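Phosphoglycerol transferase GacH (Streptococcus pyogenes MGAS5005, PDB 6DGM) probably transfers glycerol phosphate onto the rhamnose polysaccharide of the streptococcal cell wall through this metal-binding, sulfatase-family domain. Local coordinates at residues T13-A18 against L373-F378. Numbering follows the deposited sequence.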
loop_
_atom_site.group_PDB
_atom_site.type_symbol
_atom_site.label_atom_id
_atom_site.label_comp_id
_atom_site.label_asym_id
_atom_site.label_seq_id
_atom_site.Cartn_x
_atom_site.Cartn_y
_atom_site.Cartn_z
ATOM N N THR A 13 -26.289 -7.793 -14.372
ATOM C CA THR A 13 -25.720 -6.754 -13.521
ATOM C C THR A 13 -24.264 -6.471 -13.878
ATOM O O THR A 13 -23.849 -5.309 -13.940
ATOM C CB THR A 13 -25.861 -7.158 -12.051
ATOM O OG1 THR A 13 -27.243 -7.109 -11.688
ATOM C CG2 THR A 13 -25.048 -6.237 -11.143
ATOM N N ILE A 14 -23.471 -7.516 -14.099
ATOM C CA ILE A 14 -22.075 -7.310 -14.489
ATOM C C ILE A 14 -22.003 -6.567 -15.820
ATOM O O ILE A 14 -21.173 -5.669 -15.998
ATOM C CB ILE A 14 -21.320 -8.654 -14.527
ATOM C CG1 ILE A 14 -21.101 -9.218 -13.120
ATOM C CG2 ILE A 14 -20.005 -8.507 -15.275
ATOM C CD1 ILE A 14 -20.207 -8.395 -12.239
ATOM N N ALA A 15 -22.885 -6.904 -16.767
ATOM C CA ALA A 15 -22.901 -6.185 -18.041
ATOM C C ALA A 15 -23.200 -4.702 -17.831
ATOM O O ALA A 15 -22.568 -3.839 -18.454
ATOM C CB ALA A 15 -23.909 -6.828 -19.001
ATOM N N SER A 16 -24.162 -4.383 -16.956
ATOM C CA SER A 16 -24.503 -2.984 -16.711
ATOM C C SER A 16 -23.327 -2.234 -16.104
ATOM O O SER A 16 -23.056 -1.079 -16.466
ATOM C CB SER A 16 -25.710 -2.883 -15.775
ATOM O OG SER A 16 -26.830 -3.533 -16.342
ATOM N N ILE A 17 -22.623 -2.875 -15.169
ATOM C CA ILE A 17 -21.467 -2.250 -14.535
ATOM C C ILE A 17 -20.372 -2.031 -15.559
ATOM O O ILE A 17 -19.758 -0.958 -15.615
ATOM C CB ILE A 17 -20.971 -3.114 -13.360
ATOM C CG1 ILE A 17 -22.033 -3.191 -12.271
ATOM C CG2 ILE A 17 -19.660 -2.573 -12.798
ATOM C CD1 ILE A 17 -21.782 -4.316 -11.273
ATOM N N ALA A 18 -20.120 -3.036 -16.397
ATOM C CA ALA A 18 -19.057 -2.916 -17.386
ATOM C C ALA A 18 -19.341 -1.781 -18.364
ATOM O O ALA A 18 -18.435 -1.015 -18.710
ATOM C CB ALA A 18 -18.890 -4.236 -18.136
ATOM N N LEU A 373 -15.326 -12.117 -18.066
ATOM C CA LEU A 373 -14.549 -12.644 -19.186
ATOM C C LEU A 373 -15.177 -12.290 -20.525
ATOM O O LEU A 373 -14.491 -12.306 -21.553
ATOM C CB LEU A 373 -14.388 -14.160 -19.055
ATOM C CG LEU A 373 -13.602 -14.626 -17.823
ATOM C CD1 LEU A 373 -13.680 -16.138 -17.699
ATOM C CD2 LEU A 373 -12.148 -14.175 -17.872
ATOM N N LYS A 374 -16.463 -11.972 -20.539
ATOM C CA LYS A 374 -17.145 -11.566 -21.753
ATOM C C LYS A 374 -17.024 -10.071 -22.014
ATOM O O LYS A 374 -17.414 -9.611 -23.089
ATOM C CB LYS A 374 -18.613 -11.983 -21.666
ATOM C CG LYS A 374 -19.360 -11.857 -22.974
ATOM C CD LYS A 374 -20.675 -12.616 -22.935
ATOM C CE LYS A 374 -21.457 -12.417 -24.233
ATOM N NZ LYS A 374 -22.736 -13.178 -24.225
ATOM N N HIS A 375 -16.464 -9.307 -21.080
ATOM C CA HIS A 375 -16.308 -7.864 -21.228
ATOM C C HIS A 375 -14.818 -7.589 -21.361
ATOM O O HIS A 375 -14.124 -7.262 -20.397
ATOM C CB HIS A 375 -16.931 -7.189 -20.044
ATOM C CG HIS A 375 -18.391 -7.480 -19.925
ATOM N ND1 HIS A 375 -19.334 -6.852 -20.707
ATOM C CD2 HIS A 375 -19.065 -8.370 -19.158
ATOM C CE1 HIS A 375 -20.530 -7.334 -20.422
ATOM N NE2 HIS A 375 -20.396 -8.251 -19.479
ATOM N N LYS A 376 -14.332 -7.704 -22.603
ATOM C CA LYS A 376 -12.904 -7.824 -22.860
ATOM C C LYS A 376 -12.123 -6.547 -22.602
ATOM O O LYS A 376 -10.900 -6.614 -22.455
ATOM C CB LYS A 376 -12.654 -8.200 -24.323
ATOM C CG LYS A 376 -13.329 -9.473 -24.785
ATOM C CD LYS A 376 -12.821 -10.684 -24.031
ATOM C CE LYS A 376 -12.600 -11.875 -24.970
ATOM N NZ LYS A 376 -13.439 -11.864 -26.179
ATOM N N THR A 377 -12.770 -5.389 -22.576
ATOM C CA THR A 377 -12.056 -4.136 -22.344
ATOM C C THR A 377 -12.167 -3.636 -20.908
ATOM O O THR A 377 -11.637 -2.563 -20.599
ATOM C CB THR A 377 -12.540 -3.061 -23.330
ATOM O OG1 THR A 377 -13.918 -2.759 -23.086
ATOM C CG2 THR A 377 -12.380 -3.544 -24.778
ATOM N N PHE A 378 -12.802 -4.393 -20.013
ATOM C CA PHE A 378 -13.052 -3.862 -18.679
ATOM C C PHE A 378 -11.754 -3.561 -17.939
ATOM O O PHE A 378 -11.673 -2.590 -17.172
ATOM C CB PHE A 378 -13.884 -4.829 -17.849
ATOM C CG PHE A 378 -14.295 -4.264 -16.514
ATOM C CD1 PHE A 378 -15.300 -3.314 -16.432
ATOM C CD2 PHE A 378 -13.677 -4.681 -15.346
ATOM C CE1 PHE A 378 -15.689 -2.795 -15.206
ATOM C CE2 PHE A 378 -14.061 -4.173 -14.129
ATOM C CZ PHE A 378 -15.065 -3.223 -14.059
#
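A type I beta turn from His375 to Phe378, near the C-terminus, packs its two end residues against helix 11-29, and Ala18 meets both rings. The methyl CB of Ala18 sits over one face of the His375 imidazole, offset toward the rim. This is a CH-pi contact, with Ala18 CB 3.9 Å from the ring centroid and 24° off the normal. The far end of the imidazole reaches the preceding turn of the helix. There His375 NE2 lies 3.6 Å from Ala15 CA, and His375 CE1 lies 3.7 Å from Ala15 CB. Ile14 meets the ring at CD2, with its CG2 4.0 Å from His375 CD2. Its CG2 is anti to the backbone N (CG1 at chi1 -71°), which brings this methyl to the histidine.

Phe378 CD1 approaches the backbone of the helix, 3.9 Å from Ala18 CA. The ring edge also lies near Ile17 O. No hydrogen bond joins the two segments here. The turn has its own bond, Phe378 N to His375 O at 3.2 Å. Thr377 OG1 is hydrogen-bonded to Gln22 OE1, further along the helix. Ile361 of helix 349-365 and Pro328 and Tyr329 of helix 328-339 also touch Phe378. Away from the metal and glycerol phosphate sites, the contact joins the N-terminal helix to the C-terminal tail by apolar and CH-pi packing of a beta turn on a helix.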